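Adenylation domain (Streptomyces sp., PDB 5N9X) is an adenylation domain of the AMP-binding (ANL) enzyme family, modelled with adenosine-5'-triphosphate and threonine bound. Local coordinates at residues 37-40 with 41-44; 238-241 with 242-246; 25-28 with 29-33. All coordinates share one frame; numbering follows the deposited sequence.

Contact 1. Residues 37-40 with 41-44; sequences LHID and DEKI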
loop_
_atom_site.group_PDB
_atom_site.type_symbol
_atom_site.label_atom_id
_atom_site.label_comp_id
_atom_site.label_asym_id
_atom_site.label_seq_id
_atom_site.Cartn_x
_atom_site.Cartn_y
_atom_site.Cartn_z
ATOM N N LEU A 37 3.147 -15.522 -15.039
ATOM C CA LEU A 37 3.758 -15.657 -13.724
ATOM C C LEU A 37 5.127 -16.286 -13.833
ATOM O O LEU A 37 5.321 -17.243 -14.591
ATOM C CB LEU A 37 2.881 -16.492 -12.780
ATOM C CG LEU A 37 1.408 -16.107 -12.591
ATOM C CD1 LEU A 37 0.747 -17.077 -11.640
ATOM C CD2 LEU A 37 1.238 -14.670 -12.092
ATOM N N HIS A 38 6.065 -15.735 -13.064
ATOM C CA HIS A 38 7.426 -16.254 -12.969
ATOM C C HIS A 38 7.785 -16.461 -11.501
ATOM O O HIS A 38 8.006 -15.496 -10.770
ATOM C CB HIS A 38 8.414 -15.288 -13.624
ATOM C CG HIS A 38 9.746 -15.896 -13.944
ATOM N ND1 HIS A 38 10.710 -15.219 -14.662
ATOM C CD2 HIS A 38 10.263 -17.113 -13.671
ATOM C CE1 HIS A 38 11.773 -15.992 -14.799
ATOM N NE2 HIS A 38 11.531 -17.145 -14.210
ATOM N N ILE A 39 7.834 -17.717 -11.072
ATOM C CA ILE A 39 8.113 -18.035 -9.677
ATOM C C ILE A 39 9.366 -18.905 -9.614
ATOM O O ILE A 39 9.334 -20.110 -9.898
ATOM C CB ILE A 39 6.909 -18.736 -8.997
ATOM C CG1 ILE A 39 5.617 -17.955 -9.267
ATOM C CG2 ILE A 39 7.145 -18.928 -7.498
ATOM C CD1 ILE A 39 4.817 -18.476 -10.438
ATOM N N ASP A 40 10.470 -18.259 -9.246
ATOM C CA ASP A 40 11.819 -18.807 -9.400
ATOM C C ASP A 40 12.028 -19.215 -10.868
ATOM O O ASP A 40 12.039 -18.347 -11.739
ATOM C CB ASP A 40 12.049 -19.979 -8.436
ATOM C CG ASP A 40 12.135 -19.528 -6.981
ATOM O OD1 ASP A 40 12.643 -18.412 -6.721
ATOM O OD2 ASP A 40 11.658 -20.278 -6.098
ATOM N N ASP A 41 12.175 -20.513 -11.144
ATOM C CA ASP A 41 12.336 -21.006 -12.522
ATOM C C ASP A 41 11.011 -21.398 -13.157
ATOM O O ASP A 41 10.959 -21.794 -14.320
ATOM C CB ASP A 41 13.268 -22.225 -12.581
ATOM C CG ASP A 41 14.665 -21.938 -12.060
ATOM O OD1 ASP A 41 14.905 -20.826 -11.523
ATOM O OD2 ASP A 41 15.522 -22.849 -12.197
ATOM N N GLU A 42 9.939 -21.331 -12.385
ATOM C CA GLU A 42 8.645 -21.728 -12.902
ATOM C C GLU A 42 8.011 -20.587 -13.690
ATOM O O GLU A 42 8.003 -19.431 -13.244
ATOM C CB GLU A 42 7.728 -22.189 -11.769
ATOM C CG GLU A 42 6.291 -22.400 -12.201
ATOM C CD GLU A 42 5.410 -22.942 -11.085
ATOM O OE1 GLU A 42 5.487 -22.436 -9.938
ATOM O OE2 GLU A 42 4.654 -23.905 -11.361
ATOM N N LYS A 43 7.500 -20.926 -14.870
ATOM C CA LYS A 43 6.815 -19.958 -15.707
ATOM C C LYS A 43 5.459 -20.467 -16.105
ATOM O O LYS A 43 5.330 -21.568 -16.636
ATOM C CB LYS A 43 7.628 -19.628 -16.958
ATOM C CG LYS A 43 8.732 -18.617 -16.706
ATOM C CD LYS A 43 9.717 -18.564 -17.865
ATOM C CE LYS A 43 10.528 -17.281 -17.809
ATOM N NZ LYS A 43 11.762 -17.380 -18.631
ATOM N N ILE A 44 4.438 -19.664 -15.842
ATOM C CA ILE A 44 3.121 -19.972 -16.349
ATOM C C ILE A 44 2.736 -18.949 -17.409
ATOM O O ILE A 44 2.843 -17.725 -17.201
ATOM C CB ILE A 44 2.055 -19.997 -15.240
ATOM C CG1 ILE A 44 2.505 -20.890 -14.094
ATOM C CG2 ILE A 44 0.753 -20.481 -15.784
ATOM C CD1 ILE A 44 3.169 -20.147 -12.976
#

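Contact 2. Residues 238-241 with 242-246; sequences TPVE and TARVV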
loop_
_atom_site.group_PDB
_atom_site.type_symbol
_atom_site.label_atom_id
_atom_site.label_comp_id
_atom_site.label_asym_id
_atom_site.label_seq_id
_atom_site.Cartn_x
_atom_site.Cartn_y
_atom_site.Cartn_z
ATOM N N THR A 238 17.436 -11.415 2.616
ATOM C CA THR A 238 17.973 -10.105 2.952
ATOM C C THR A 238 17.577 -9.094 1.883
ATOM O O THR A 238 17.101 -9.489 0.813
ATOM C CB THR A 238 19.504 -10.162 3.097
ATOM O OG1 THR A 238 20.048 -11.009 2.074
ATOM C CG2 THR A 238 19.878 -10.729 4.455
ATOM N N PRO A 239 17.736 -7.788 2.173
ATOM C CA PRO A 239 17.604 -6.785 1.116
ATOM C C PRO A 239 18.566 -7.073 -0.022
ATOM O O PRO A 239 18.254 -6.825 -1.187
ATOM C CB PRO A 239 17.983 -5.481 1.818
ATOM C CG PRO A 239 17.597 -5.707 3.217
ATOM C CD PRO A 239 17.952 -7.151 3.483
ATOM N N VAL A 240 19.734 -7.594 0.340
ATOM C CA VAL A 240 20.777 -7.908 -0.619
ATOM C C VAL A 240 20.297 -8.981 -1.605
ATOM O O VAL A 240 20.537 -8.881 -2.813
ATOM C CB VAL A 240 22.065 -8.365 0.104
ATOM C CG1 VAL A 240 23.151 -8.727 -0.895
ATOM C CG2 VAL A 240 22.554 -7.265 1.054
ATOM N N GLU A 241 19.597 -9.990 -1.089
ATOM C CA GLU A 241 19.021 -11.039 -1.931
ATOM C C GLU A 241 17.902 -10.483 -2.808
ATOM O O GLU A 241 17.723 -10.879 -3.957
ATOM C CB GLU A 241 18.501 -12.189 -1.064
ATOM C CG GLU A 241 19.522 -13.297 -0.823
ATOM C CD GLU A 241 19.562 -13.766 0.622
ATOM O OE1 GLU A 241 18.651 -13.411 1.402
ATOM O OE2 GLU A 241 20.504 -14.504 0.976
ATOM N N THR A 242 17.142 -9.564 -2.238
ATOM C CA THR A 242 16.058 -8.908 -2.934
ATOM C C THR A 242 16.634 -8.129 -4.103
ATOM O O THR A 242 16.200 -8.269 -5.254
ATOM C CB THR A 242 15.296 -7.973 -1.976
ATOM O OG1 THR A 242 14.718 -8.757 -0.929
ATOM C CG2 THR A 242 14.229 -7.165 -2.709
ATOM N N ALA A 243 17.625 -7.305 -3.798
ATOM C CA ALA A 243 18.366 -6.615 -4.840
ATOM C C ALA A 243 18.841 -7.590 -5.933
ATOM O O ALA A 243 18.715 -7.304 -7.115
ATOM C CB ALA A 243 19.548 -5.861 -4.235
ATOM N N ARG A 244 19.351 -8.751 -5.545
ATOM C CA ARG A 244 19.964 -9.636 -6.522
ATOM C C ARG A 244 18.919 -10.241 -7.457
ATOM O O ARG A 244 19.126 -10.321 -8.667
ATOM C CB ARG A 244 20.798 -10.703 -5.806
ATOM C CG ARG A 244 22.258 -10.279 -5.684
ATOM C CD ARG A 244 22.865 -10.434 -4.281
ATOM N NE ARG A 244 23.285 -11.791 -3.957
ATOM C CZ ARG A 244 24.164 -12.106 -3.007
ATOM N NH1 ARG A 244 24.754 -11.165 -2.280
ATOM N NH2 ARG A 244 24.468 -13.375 -2.789
ATOM N N VAL A 245 17.773 -10.606 -6.905
ATOM C CA VAL A 245 16.653 -11.063 -7.716
ATOM C C VAL A 245 16.178 -9.971 -8.678
ATOM O O VAL A 245 15.870 -10.235 -9.850
ATOM C CB VAL A 245 15.482 -11.510 -6.827
ATOM C CG1 VAL A 245 14.214 -11.705 -7.659
ATOM C CG2 VAL A 245 15.857 -12.773 -6.070
ATOM N N VAL A 246 16.139 -8.737 -8.189
ATOM C CA VAL A 246 15.670 -7.625 -9.011
ATOM C C VAL A 246 16.522 -7.451 -10.282
ATOM O O VAL A 246 15.991 -7.230 -11.377
ATOM C CB VAL A 246 15.651 -6.315 -8.210
ATOM C CG1 VAL A 246 15.629 -5.095 -9.128
ATOM C CG2 VAL A 246 14.476 -6.321 -7.234
#

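Contact 3. Residues 25-28 with 29-33; sequences SRAA and MEMPD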
loop_
_atom_site.group_PDB
_atom_site.type_symbol
_atom_site.label_atom_id
_atom_site.label_comp_id
_atom_site.label_asym_id
_atom_site.label_seq_id
_atom_site.Cartn_x
_atom_site.Cartn_y
_atom_site.Cartn_z
ATOM N N SER A 25 -8.743 -11.126 -19.574
ATOM C CA SER A 25 -9.250 -11.868 -20.725
ATOM C C SER A 25 -8.622 -11.374 -22.021
ATOM O O SER A 25 -8.135 -12.149 -22.842
ATOM C CB SER A 25 -10.771 -11.751 -20.795
ATOM O OG SER A 25 -11.241 -12.084 -22.084
ATOM N N ARG A 26 -8.628 -10.066 -22.188
ATOM C CA ARG A 26 -8.006 -9.456 -23.342
ATOM C C ARG A 26 -6.536 -9.870 -23.456
ATOM O O ARG A 26 -6.144 -10.515 -24.413
ATOM C CB ARG A 26 -8.150 -7.944 -23.253
ATOM C CG ARG A 26 -7.604 -7.197 -24.416
ATOM C CD ARG A 26 -7.062 -5.912 -23.902
ATOM N NE ARG A 26 -7.951 -4.797 -24.207
ATOM C CZ ARG A 26 -7.888 -3.614 -23.602
ATOM N NH1 ARG A 26 -6.993 -3.396 -22.639
ATOM N NH2 ARG A 26 -8.737 -2.651 -23.945
ATOM N N ALA A 27 -5.735 -9.528 -22.456
ATOM C CA ALA A 27 -4.323 -9.881 -22.464
ATOM C C ALA A 27 -4.077 -11.377 -22.675
ATOM O O ALA A 27 -3.147 -11.754 -23.386
ATOM C CB ALA A 27 -3.675 -9.429 -21.169
ATOM N N ALA A 28 -4.888 -12.223 -22.046
ATOM C CA ALA A 28 -4.694 -13.665 -22.161
ATOM C C ALA A 28 -5.135 -14.172 -23.528
ATOM O O ALA A 28 -4.448 -14.995 -24.125
ATOM C CB ALA A 28 -5.432 -14.414 -21.055
ATOM N N MET A 29 -6.274 -13.689 -24.025
ATOM C CA MET A 29 -6.717 -14.037 -25.378
ATOM C C MET A 29 -5.700 -13.586 -26.403
ATOM O O MET A 29 -5.428 -14.284 -27.376
ATOM C CB MET A 29 -8.089 -13.429 -25.711
ATOM C CG MET A 29 -8.495 -13.583 -27.187
ATOM S SD MET A 29 -10.203 -13.088 -27.542
ATOM C CE MET A 29 -11.073 -14.274 -26.528
ATOM N N GLU A 30 -5.104 -12.428 -26.181
ATOM C CA GLU A 30 -4.278 -11.854 -27.231
ATOM C C GLU A 30 -2.822 -12.215 -27.129
ATOM O O GLU A 30 -2.119 -12.195 -28.125
ATOM C CB GLU A 30 -4.435 -10.335 -27.266
ATOM C CG GLU A 30 -5.837 -9.890 -27.559
ATOM C CD GLU A 30 -5.937 -8.382 -27.734
ATOM O OE1 GLU A 30 -4.915 -7.673 -27.611
ATOM O OE2 GLU A 30 -7.037 -7.865 -28.029
ATOM N N MET A 31 -2.356 -12.542 -25.934
ATOM C CA MET A 31 -0.948 -12.887 -25.790
ATOM C C MET A 31 -0.720 -14.193 -25.023
ATOM O O MET A 31 0.096 -14.236 -24.104
ATOM C CB MET A 31 -0.230 -11.725 -25.121
ATOM C CG MET A 31 -0.321 -10.424 -25.926
ATOM S SD MET A 31 0.331 -8.976 -25.070
ATOM C CE MET A 31 -1.111 -8.644 -24.054
ATOM N N PRO A 32 -1.414 -15.274 -25.426
ATOM C CA PRO A 32 -1.492 -16.502 -24.627
ATOM C C PRO A 32 -0.158 -17.203 -24.397
ATOM O O PRO A 32 -0.018 -17.963 -23.432
ATOM C CB PRO A 32 -2.430 -17.399 -25.462
ATOM C CG PRO A 32 -2.242 -16.958 -26.843
ATOM C CD PRO A 32 -2.069 -15.449 -26.734
ATOM N N ASP A 33 0.798 -16.948 -25.281
ATOM C CA ASP A 33 2.114 -17.566 -25.214
ATOM C C ASP A 33 3.057 -16.862 -24.233
ATOM O O ASP A 33 4.008 -17.481 -23.729
ATOM C CB ASP A 33 2.736 -17.601 -26.615
ATOM C CG ASP A 33 2.777 -16.213 -27.262
ATOM O OD1 ASP A 33 1.855 -15.393 -26.999
ATOM O OD2 ASP A 33 3.745 -15.927 -28.005
#

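Contact 1. Residues 37-40 with 41-44
L37 and I44 face each other as an antiparallel hydrogen-bonded pair, and the end of I44 joins the apolar side chains of L37 and I39. With CG1 anti to its carbonyl carbon (chi1 -51°) and chi2 near 96°, I44 sends CD1 towards the neighbouring strand, to within 3.7 Å of L37 CB. The same methyl meets I39 CD1 at 3.5 Å, so it touches two residues of strand 35-39 on one sheet face. E42 runs alongside I39 on that face, but its carboxylate turns to a salt bridge with R143.

The backbone evidence for the pairing is reciprocal. I44 N gives a hydrogen bond to L37 O at 2.9 Å, and L37 N returns one to I44 O. Nearer the turn, I39 N reaches E42 O at 2.8 Å, while E42 N meets I39 O from above the carbonyl plane. That skewed approach is consistent with the tight type II' turn from I39 to E42, which this bond closes.

On the other face, the extended chain of K43 passes over the H38 ring. K43 CE stands 3.7 Å from the ring centroid of H38, 19° off the normal, a CH-pi contact. H38 ND1 hydrogen-bonds to E227 OE2.

The hairpin's own contacts are thus backbone bonds, aliphatic packing and one CH-pi contact, while the polar ends of H38, D41 and E42 are held from outside, by E227, R249 and R143.

Contact 2. Residues 238-241 with 242-246
T242 hydrogen-bonds T238 twice, through its backbone and its side chain. T242 OG1 lies beside its own backbone N (chi1 -62°), which turns the hydroxyl back down the helix to donate to T238 O at 3.0 Å. T242 N donates to the same oxygen at 3.1 Å. The two donors approach from opposite faces of the carbonyl plane, so T238 O is held between them.

In the next step A243 N meets P239 O at 2.7 Å with a nearly linear N-H...O angle of 177°. The tightly packed side is marked by the buried A243 methyl, which faces L264 and V268 of helix 258-271. V240 faces that helix too, through A267 and E271. One turn on from V240, R244 lies alongside it and points the same way: V240 CG1 comes within 3.2 Å of R244 NH1. The arginine chain is bent at chi2 and chi3, and its NH1 forms a salt bridge with E271, tying the middle of helix 239-248 to the C-terminal end of helix 258-271.

The solvent side, at T238 and P239, has little side-chain packing and is held by polar bonds. The charged ends of E241 and R244 do not meet, E241 OE2 and R244 NH2 being 5.6 Å apart. E241 instead folds back towards the N-cap residue, T238: T238 N donates to E241 OE1 at 2.6 Å, reaching that oxygen on its anti side, 29° out of the carboxylate plane. In return E241 N makes a weak bond to T238 OG1 at 3.4 Å. These reciprocal bonds, with threonine at the N-cap and glutamate three residues later, define a capping box at the N-terminus of an alpha-helix.

Contact 3. Residues 25-28 with 29-33
The C-terminal turn of helix 20-30 unwinds here, and the closing contacts pair each residue of 25-28 with the one four places on. Two regular i to i+4 bonds complete the helix: M29 N donates to S25 O at 2.7 Å and E30 N to R26 O at 2.8 Å. A third follows as the chain departs, M31 N to A27 O at 2.8 Å, although M31 has already left helical geometry with a phi of -131°.

The step after that cannot continue the pattern. P32 N comes within 3.3 Å of A28 O but carries no hydrogen to share, and the proline ring carbons pack against that oxygen instead.

Among the side chains, M31 folds back against A27. Its chain bends at chi3 (-81°), which brings CE alongside A27, 3.9 Å from A27 CB. A27 and A28 are buried, their methyls turned to Y46 and H50 of helix 46-62. On the exposed flank, R26 and E30 run side by side, but the carboxylate oxygen E30 OE2 lies 3.7 Å from the methylene R26 CG and not against the guanidinium. The charged ends stand apart, R26 NE being 5.0 Å from E30 OE2, so any attraction between them is probably modest.

Past the bend, P32, which has no N-H, accepts a backbone hydrogen bond from G47, at the start of helix 46-62. A last helical bond followed by a proline that offers no N-H is a familiar way to terminate an alpha-helix.

In the fold
The three contacts follow one another in the order 3, 1, 2. Contact 3 ends helix 20-30, and the chain goes straight on into strand 35-39 and the hairpin of contact 1; their centres are about 17 Å apart. Contact 2 lies about 17 Å from contact 1, centre to centre, with about 7 Å between nearest atoms. R249, just past helix 239-248, bridges part of this interval: it pairs with D41 and touches H38. Contacts 2 and 3 are about 31 Å apart between centres. None of the three supplies a residue to the threonine pocket, which includes F211, D212 and K515.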